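PDB 4G9Q: 4-carboxymuconolactone decarboxylase, which probably acts as a carboxymuconolactone decarboxylase-family lyase in benzoate degradation, or possibly as a peroxiredoxin-like enzyme, its exact reaction being unsettled. Local coordinates for residues 203-208 against 238-243; 209-214 against 218-223. One frame throughout, in Å; residues are numbered along the deposited sequence.

How the interactions relate
Interactions 1 and 2 share helix 200-213 of the second carboxymuconolactone decarboxylase family region, in an all-helical trimeric protein. Their centres lie about 9 Å apart. Along the chain, interaction 2 is nested inside the loop that interaction 1 closes. It joins the last part of helix 200-213 to the start of helix 220-229, the next helix. Interaction 1 joins an earlier part of helix 200-213 to helix 234-248. The two contacts touch: Ile208 CG2 packs on His223 O at 3.6 Å, and Ile241 CG1 on Ile212 CD1 at 4.0 Å. Helix 200-213 therefore packs against both helices that follow it, tying three successive helices of one family region together.

Interaction 1 of 2, residues 203-208 against 238-243; sequences RSLVTI and AEVITH
Leu205 and Val240 meet at the centre of a small apolar contact between helices 200-213 and 234-248, in the all-helical carboxymuconolactone decarboxylase fold. All three touching residues are buried, and the two segments bury 106 Å² between them. The backbones stay well apart, with the CA atoms of Leu205 and Val240 8.4 Å from each other. Methyl groups bridge the gap. Leu205 leaves its helix to one side; with CG anti to the backbone N (chi1 178°), the branch swings across and brings CD1 to Val240. This CD1 meets Val240 CG2 at 3.5 Å, a snug methyl-to-methyl contact, and the two side chains cross at a slant. Val240 starts out toward the other helix. Its two methyls take different partners: CG2 meets Leu205, while CG1 meets Ile208 CD1 more loosely at 4.3 Å. Ile208, nearly one turn after Leu205, also points toward the facing helix. Its chi1 of 64° and a nearly straight chi2 extend CD1 toward Val240. Val79 of helix 73-86 touches both Leu205 and Val240, so a third helix packs against this pair. On another side of helix 234-248, Ile241 and Thr242 pack on Leu180 of the second subunit, which places the contact close to a trimer interface. Polar side chains of both segments find other partners. Glu239 forms salt bridges with Arg68 and Arg76. Thr242 OG1 bonds back to Ala238 O at 2.8 Å. In helix 200-213 the same device recurs: Thr207 OG1 donates to Arg203 O at 2.7 Å, tilted 31° from the carbonyl plane, while Thr207 N reaches that oxygen from the opposite face.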
ATOM      1  N   ARG A 203      -8.138   7.550  20.297  1.00  6.16           N
ATOM      2  CA  ARG A 203      -6.837   7.030  19.864  1.00  5.69           C
ATOM      3  C   ARG A 203      -6.981   5.597  19.349  1.00  5.84           C
ATOM      4  O   ARG A 203      -6.383   5.229  18.339  1.00  5.69           O
ATOM      5  CB  ARG A 203      -5.802   7.112  20.989  1.00  5.69           C
ATOM      6  CG  ARG A 203      -4.364   6.938  20.509  1.00  5.54           C
ATOM      7  CD  ARG A 203      -3.355   7.091  21.649  1.00  5.57           C
ATOM      8  NE  ARG A 203      -3.350   8.443  22.215  1.00  6.14           N
ATOM      9  CZ  ARG A 203      -2.663   9.471  21.717  1.00  6.15           C
ATOM     10  NH1 ARG A 203      -1.917   9.331  20.623  1.00  5.81           N
ATOM     11  NH2 ARG A 203      -2.733  10.653  22.313  1.00  6.15           N
ATOM     12  N   SER A 204      -7.795   4.801  20.036  1.00  6.04           N
ATOM     13  CA  SER A 204      -8.095   3.445  19.585  1.00  6.55           C
ATOM     14  C   SER A 204      -8.881   3.468  18.274  1.00  6.58           C
ATOM     15  O   SER A 204      -8.628   2.650  17.386  1.00  6.26           O
ATOM     16  CB  SER A 204      -8.862   2.681  20.663  1.00  6.90           C
ATOM     17  OG  SER A 204      -7.998   2.341  21.741  1.00  7.81           O
ATOM     18  N   LEU A 205      -9.824   4.405  18.162  1.00  6.92           N
ATOM     19  CA  LEU A 205     -10.605   4.582  16.935  1.00  6.88           C
ATOM     20  C   LEU A 205      -9.700   4.838  15.723  1.00  7.04           C
ATOM     21  O   LEU A 205      -9.831   4.174  14.695  1.00  7.04           O
ATOM     22  CB  LEU A 205     -11.630   5.714  17.097  1.00  7.24           C
ATOM     23  CG  LEU A 205     -12.504   6.049  15.882  1.00  7.59           C
ATOM     24  CD1 LEU A 205     -13.336   4.838  15.467  1.00  8.06           C
ATOM     25  CD2 LEU A 205     -13.400   7.244  16.170  1.00  8.49           C
ATOM     26  N   VAL A 206      -8.785   5.796  15.845  1.00  6.52           N
ATOM     27  CA  VAL A 206      -7.879   6.099  14.732  1.00  6.49           C
ATOM     28  C   VAL A 206      -6.946   4.919  14.422  1.00  6.09           C
ATOM     29  O   VAL A 206      -6.634   4.667  13.258  1.00  6.00           O
ATOM     30  CB  VAL A 206      -7.088   7.434  14.914  1.00  6.76           C
ATOM     31  CG1 VAL A 206      -8.037   8.639  14.877  1.00  7.25           C
ATOM     32  CG2 VAL A 206      -6.269   7.446  16.181  1.00  8.37           C
ATOM     33  N   THR A 207      -6.525   4.197  15.462  1.00  5.68           N
ATOM     34  CA  THR A 207      -5.671   3.021  15.286  1.00  5.60           C
ATOM     35  C   THR A 207      -6.400   1.920  14.512  1.00  5.52           C
ATOM     36  O   THR A 207      -5.868   1.413  13.522  1.00  5.02           O
ATOM     37  CB  THR A 207      -5.133   2.475  16.627  1.00  5.75           C
ATOM     38  OG1 THR A 207      -4.500   3.539  17.347  1.00  6.56           O
ATOM     39  CG2 THR A 207      -4.122   1.351  16.394  1.00  5.86           C
ATOM     40  N   ILE A 208      -7.610   1.558  14.936  1.00  5.34           N
ATOM     41  CA  ILE A 208      -8.332   0.499  14.212  1.00  5.93           C
ATOM     42  C   ILE A 208      -8.617   0.920  12.767  1.00  5.78           C
ATOM     43  O   ILE A 208      -8.514   0.100  11.852  1.00  6.00           O
ATOM     44  CB  ILE A 208      -9.601  -0.051  14.956  1.00  5.64           C
ATOM     45  CG1 ILE A 208     -10.684   1.021  15.134  1.00  7.50           C
ATOM     46  CG2 ILE A 208      -9.194  -0.705  16.301  1.00  6.22           C
ATOM     47  CD1 ILE A 208     -12.041   0.452  15.580  1.00  9.85           C
ATOM     48  N   ALA A 238     -18.834  -1.601  14.001  1.00  7.78           N
ATOM     49  CA  ALA A 238     -19.406  -2.110  12.756  1.00  7.48           C
ATOM     50  C   ALA A 238     -19.540  -0.983  11.731  1.00  7.38           C
ATOM     51  O   ALA A 238     -19.301  -1.193  10.542  1.00  7.44           O
ATOM     52  CB  ALA A 238     -20.757  -2.774  13.016  1.00  8.14           C
ATOM     53  N   GLU A 239     -19.913   0.208  12.196  1.00  7.13           N
ATOM     54  CA  GLU A 239     -20.021   1.374  11.315  1.00  7.08           C
ATOM     55  C   GLU A 239     -18.656   1.814  10.797  1.00  6.80           C
ATOM     56  O   GLU A 239     -18.550   2.270   9.661  1.00  6.35           O
ATOM     57  CB  GLU A 239     -20.721   2.549  12.012  1.00  7.56           C
ATOM     58  CG  GLU A 239     -22.207   2.315  12.332  1.00  8.72           C
ATOM     59  CD  GLU A 239     -23.108   2.234  11.098  1.00 11.12           C
ATOM     60  OE1 GLU A 239     -22.783   2.828  10.046  1.00 12.10           O
ATOM     61  OE2 GLU A 239     -24.168   1.579  11.193  1.00 13.43           O
ATOM     62  N   VAL A 240     -17.626   1.685  11.636  1.00  6.69           N
ATOM     63  CA  VAL A 240     -16.245   2.000  11.234  1.00  6.48           C
ATOM     64  C   VAL A 240     -15.827   1.108  10.059  1.00  6.33           C
ATOM     65  O   VAL A 240     -15.351   1.591   9.031  1.00  5.98           O
ATOM     66  CB  VAL A 240     -15.245   1.853  12.417  1.00  6.70           C
ATOM     67  CG1 VAL A 240     -13.805   1.953  11.929  1.00  6.92           C
ATOM     68  CG2 VAL A 240     -15.515   2.911  13.482  1.00  7.29           C
ATOM     69  N   ILE A 241     -16.039  -0.193  10.211  1.00  6.51           N
ATOM     70  CA  ILE A 241     -15.727  -1.154   9.156  1.00  6.51           C
ATOM     71  C   ILE A 241     -16.526  -0.834   7.890  1.00  6.50           C
ATOM     72  O   ILE A 241     -15.986  -0.874   6.785  1.00  6.81           O
ATOM     73  CB  ILE A 241     -15.977  -2.606   9.621  1.00  6.66           C
ATOM     74  CG1 ILE A 241     -15.047  -2.944  10.795  1.00  6.95           C
ATOM     75  CG2 ILE A 241     -15.775  -3.595   8.472  1.00  6.76           C
ATOM     76  CD1 ILE A 241     -15.357  -4.264  11.493  1.00  8.09           C
ATOM     77  N   THR A 242     -17.804  -0.509   8.064  1.00  6.40           N
ATOM     78  CA  THR A 242     -18.685  -0.196   6.934  1.00  6.44           C
ATOM     79  C   THR A 242     -18.232   1.067   6.189  1.00  6.31           C
ATOM     80  O   THR A 242     -18.162   1.088   4.954  1.00  6.40           O
ATOM     81  CB  THR A 242     -20.146  -0.084   7.407  1.00  6.61           C
ATOM     82  OG1 THR A 242     -20.510  -1.300   8.070  1.00  6.56           O
ATOM     83  CG2 THR A 242     -21.095   0.158   6.228  1.00  6.89           C
ATOM     84  N   HIS A 243     -17.898   2.110   6.947  1.00  5.79           N
ATOM     85  CA  HIS A 243     -17.393   3.359   6.385  1.00  5.76           C
ATOM     86  C   HIS A 243     -16.117   3.109   5.569  1.00  5.61           C
ATOM     87  O   HIS A 243     -15.950   3.638   4.464  1.00  5.56           O
ATOM     88  CB  HIS A 243     -17.135   4.351   7.524  1.00  5.90           C
ATOM     89  CG  HIS A 243     -16.885   5.752   7.071  1.00  6.22           C
ATOM     90  ND1 HIS A 243     -17.906   6.644   6.811  1.00  7.12           N
ATOM     91  CD2 HIS A 243     -15.731   6.428   6.858  1.00  6.50           C
ATOM     92  CE1 HIS A 243     -17.388   7.806   6.449  1.00  7.19           C
ATOM     93  NE2 HIS A 243     -16.071   7.697   6.462  1.00  6.77           N
TER

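Interaction 2 of 2, residues 209-214 against 218-223; sequences AALISV and EQITFH
Leu211 and Ile212 meet Gln219, Ile220 and His223 where the end of helix 200-213 faces the start of helix 220-229 across a short turn. The two helices run roughly antiparallel, as a helical hairpin. The segments bury 203 Å², and all five touching residues are buried. The contact between aliphatic side chains has two parts. Ile212 CG1 meets Ile220 CD1 at 3.6 Å, and these side chains cross at about a right angle. Ile220 sets off to one side, but its extended chain (chi2 175°) carries CD1 to Ile212. Its CG1 also lies 4.1 Å from Leu211 CB.

Leu211 also packs on two polar residues. Its CD1 methyl rests against the backbone carbonyl O of Gln219 at 3.7 Å and on Gln219 CB at 4.0 Å. The Leu211 and Gln219 side chains cross at about a right angle. Gln219 is bent, so CB stays against Leu211 while the amide end turns to the third subunit, where NE2 hydrogen-bonds Ser255 OG. The same Leu211 CD1 approaches His223 CD2 obliquely at 4.0 Å. One face of the His223 ring is covered by Phe222 CD2, 3.5 Å above the ring centre.

Helices 73-86, 234-248 and 250-267 pack against this hairpin, with Ile241 and Leu244 on Ile212 and Val259 on Ile220.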
ATOM      1  N   ALA A 209      -8.914   2.204  12.557  1.00  5.69           N
ATOM      2  CA  ALA A 209      -9.172   2.712  11.203  1.00  5.88           C
ATOM      3  C   ALA A 209      -7.937   2.578  10.316  1.00  6.17           C
ATOM      4  O   ALA A 209      -8.027   2.103   9.179  1.00  6.72           O
ATOM      5  CB  ALA A 209      -9.659   4.167  11.245  1.00  5.92           C
ATOM      6  N   ALA A 210      -6.783   2.973  10.849  1.00  6.30           N
ATOM      7  CA  ALA A 210      -5.526   2.894  10.106  1.00  6.75           C
ATOM      8  C   ALA A 210      -5.148   1.451   9.766  1.00  7.20           C
ATOM      9  O   ALA A 210      -4.653   1.182   8.670  1.00  7.61           O
ATOM     10  CB  ALA A 210      -4.406   3.571  10.881  1.00  6.65           C
ATOM     11  N   LEU A 211      -5.382   0.537  10.709  1.00  7.24           N
ATOM     12  CA  LEU A 211      -5.062  -0.884  10.523  1.00  7.96           C
ATOM     13  C   LEU A 211      -5.943  -1.522   9.460  1.00  7.87           C
ATOM     14  O   LEU A 211      -5.446  -2.207   8.561  1.00  7.64           O
ATOM     15  CB  LEU A 211      -5.240  -1.661  11.834  1.00  8.15           C
ATOM     16  CG  LEU A 211      -4.296  -1.342  12.993  1.00  9.66           C
ATOM     17  CD1 LEU A 211      -4.734  -2.087  14.248  1.00  9.46           C
ATOM     18  CD2 LEU A 211      -2.864  -1.675  12.638  1.00 10.25           C
ATOM     19  N   ILE A 212      -7.247  -1.299   9.580  1.00  7.84           N
ATOM     20  CA  ILE A 212      -8.214  -1.837   8.620  1.00  8.10           C
ATOM     21  C   ILE A 212      -7.906  -1.310   7.218  1.00  8.51           C
ATOM     22  O   ILE A 212      -7.972  -2.055   6.237  1.00  8.20           O
ATOM     23  CB  ILE A 212      -9.674  -1.520   9.037  1.00  8.25           C
ATOM     24  CG1 ILE A 212     -10.034  -2.271  10.328  1.00  8.51           C
ATOM     25  CG2 ILE A 212     -10.660  -1.904   7.928  1.00  8.57           C
ATOM     26  CD1 ILE A 212     -11.277  -1.749  11.029  1.00 10.38           C
ATOM     27  N   SER A 213      -7.523  -0.035   7.144  1.00  8.69           N
ATOM     28  CA  SER A 213      -7.335   0.652   5.862  1.00  9.03           C
ATOM     29  C   SER A 213      -6.207   0.102   5.001  1.00  9.11           C
ATOM     30  O   SER A 213      -6.179   0.332   3.785  1.00  9.27           O
ATOM     31  CB  SER A 213      -7.144   2.153   6.088  1.00  9.11           C
ATOM     32  OG  SER A 213      -8.350   2.713   6.561  1.00 11.12           O
ATOM     33  N   VAL A 214      -5.282  -0.616   5.630  1.00  9.16           N
ATOM     34  CA  VAL A 214      -4.159  -1.220   4.918  1.00  9.37           C
ATOM     35  C   VAL A 214      -4.114  -2.744   5.111  1.00  9.45           C
ATOM     36  O   VAL A 214      -3.106  -3.387   4.806  1.00  9.74           O
ATOM     37  CB  VAL A 214      -2.805  -0.558   5.290  1.00  9.44           C
ATOM     38  CG1 VAL A 214      -2.799   0.935   4.900  1.00  9.73           C
ATOM     39  CG2 VAL A 214      -2.493  -0.736   6.771  1.00  9.58           C
ATOM     40  N   GLU A 218      -3.716  -8.660  11.528  1.00 14.79           N
ATOM     41  CA  GLU A 218      -2.993  -9.312  12.637  1.00 15.51           C
ATOM     42  C   GLU A 218      -3.078  -8.507  13.938  1.00 14.98           C
ATOM     43  O   GLU A 218      -3.051  -9.080  15.032  1.00 15.30           O
ATOM     44  CB  GLU A 218      -1.523  -9.570  12.255  1.00 16.03           C
ATOM     45  CG  GLU A 218      -0.758 -10.540  13.177  1.00 19.14           C
ATOM     46  CD  GLU A 218       0.619 -10.943  12.631  1.00 23.23           C
ATOM     47  OE1 GLU A 218       0.745 -11.165  11.406  1.00 24.92           O
ATOM     48  OE2 GLU A 218       1.579 -11.048  13.432  1.00 25.36           O
ATOM     49  N   GLN A 219      -3.199  -7.188  13.812  1.00 14.42           N
ATOM     50  CA  GLN A 219      -3.132  -6.294  14.966  1.00 13.58           C
ATOM     51  C   GLN A 219      -4.505  -5.783  15.402  1.00 12.95           C
ATOM     52  O   GLN A 219      -4.618  -5.096  16.415  1.00 12.10           O
ATOM     53  CB  GLN A 219      -2.183  -5.115  14.690  1.00 13.92           C
ATOM     54  CG  GLN A 219      -0.688  -5.444  14.841  1.00 15.56           C
ATOM     55  CD  GLN A 219      -0.089  -6.108  13.611  1.00 17.48           C
ATOM     56  OE1 GLN A 219      -0.596  -5.959  12.499  1.00 18.61           O
ATOM     57  NE2 GLN A 219       1.009  -6.837  13.806  1.00 18.23           N
ATOM     58  N   ILE A 220      -5.542  -6.132  14.645  1.00 12.29           N
ATOM     59  CA  ILE A 220      -6.897  -5.665  14.937  1.00 12.30           C
ATOM     60  C   ILE A 220      -7.471  -6.265  16.229  1.00 11.83           C
ATOM     61  O   ILE A 220      -8.160  -5.572  16.970  1.00 12.11           O
ATOM     62  CB  ILE A 220      -7.863  -5.888  13.738  1.00 12.45           C
ATOM     63  CG1 ILE A 220      -7.422  -5.034  12.544  1.00 13.25           C
ATOM     64  CG2 ILE A 220      -9.301  -5.546  14.121  1.00 12.37           C
ATOM     65  CD1 ILE A 220      -8.231  -5.259  11.277  1.00 13.72           C
ATOM     66  N   THR A 221      -7.182  -7.533  16.505  1.00 11.50           N
ATOM     67  CA  THR A 221      -7.718  -8.172  17.722  1.00 11.28           C
ATOM     68  C   THR A 221      -7.367  -7.350  18.968  1.00 11.10           C
ATOM     69  O   THR A 221      -8.255  -6.953  19.731  1.00 11.17           O
ATOM     70  CB  THR A 221      -7.271  -9.646  17.864  1.00 11.31           C
ATOM     71  OG1 THR A 221      -7.821 -10.413  16.785  1.00 12.08           O
ATOM     72  CG2 THR A 221      -7.747 -10.246  19.189  1.00 11.39           C
ATOM     73  N   PHE A 222      -6.078  -7.080  19.155  1.00 10.90           N
ATOM     74  CA  PHE A 222      -5.620  -6.299  20.301  1.00 10.71           C
ATOM     75  C   PHE A 222      -6.281  -4.922  20.346  1.00 10.53           C
ATOM     76  O   PHE A 222      -6.823  -4.514  21.378  1.00 10.32           O
ATOM     77  CB  PHE A 222      -4.091  -6.166  20.279  1.00 10.87           C
ATOM     78  CG  PHE A 222      -3.533  -5.392  21.444  1.00 11.96           C
ATOM     79  CD1 PHE A 222      -3.236  -6.035  22.644  1.00 13.55           C
ATOM     80  CD2 PHE A 222      -3.309  -4.023  21.340  1.00 12.95           C
ATOM     81  CE1 PHE A 222      -2.724  -5.319  23.726  1.00 14.01           C
ATOM     82  CE2 PHE A 222      -2.798  -3.297  22.415  1.00 13.17           C
ATOM     83  CZ  PHE A 222      -2.505  -3.948  23.610  1.00 13.41           C
ATOM     84  N   HIS A 223      -6.251  -4.211  19.221  1.00 10.02           N
ATOM     85  CA  HIS A 223      -6.714  -2.831  19.213  1.00  9.69           C
ATOM     86  C   HIS A 223      -8.223  -2.645  19.216  1.00  9.57           C
ATOM     87  O   HIS A 223      -8.715  -1.643  19.728  1.00  9.63           O
ATOM     88  CB  HIS A 223      -6.000  -2.015  18.129  1.00  9.55           C
ATOM     89  CG  HIS A 223      -4.568  -1.747  18.469  1.00  9.14           C
ATOM     90  ND1 HIS A 223      -4.196  -0.827  19.426  1.00  9.07           N
ATOM     91  CD2 HIS A 223      -3.422  -2.326  18.037  1.00  9.32           C
ATOM     92  CE1 HIS A 223      -2.879  -0.828  19.546  1.00  9.58           C
ATOM     93  NE2 HIS A 223      -2.387  -1.733  18.717  1.00 10.58           N
TER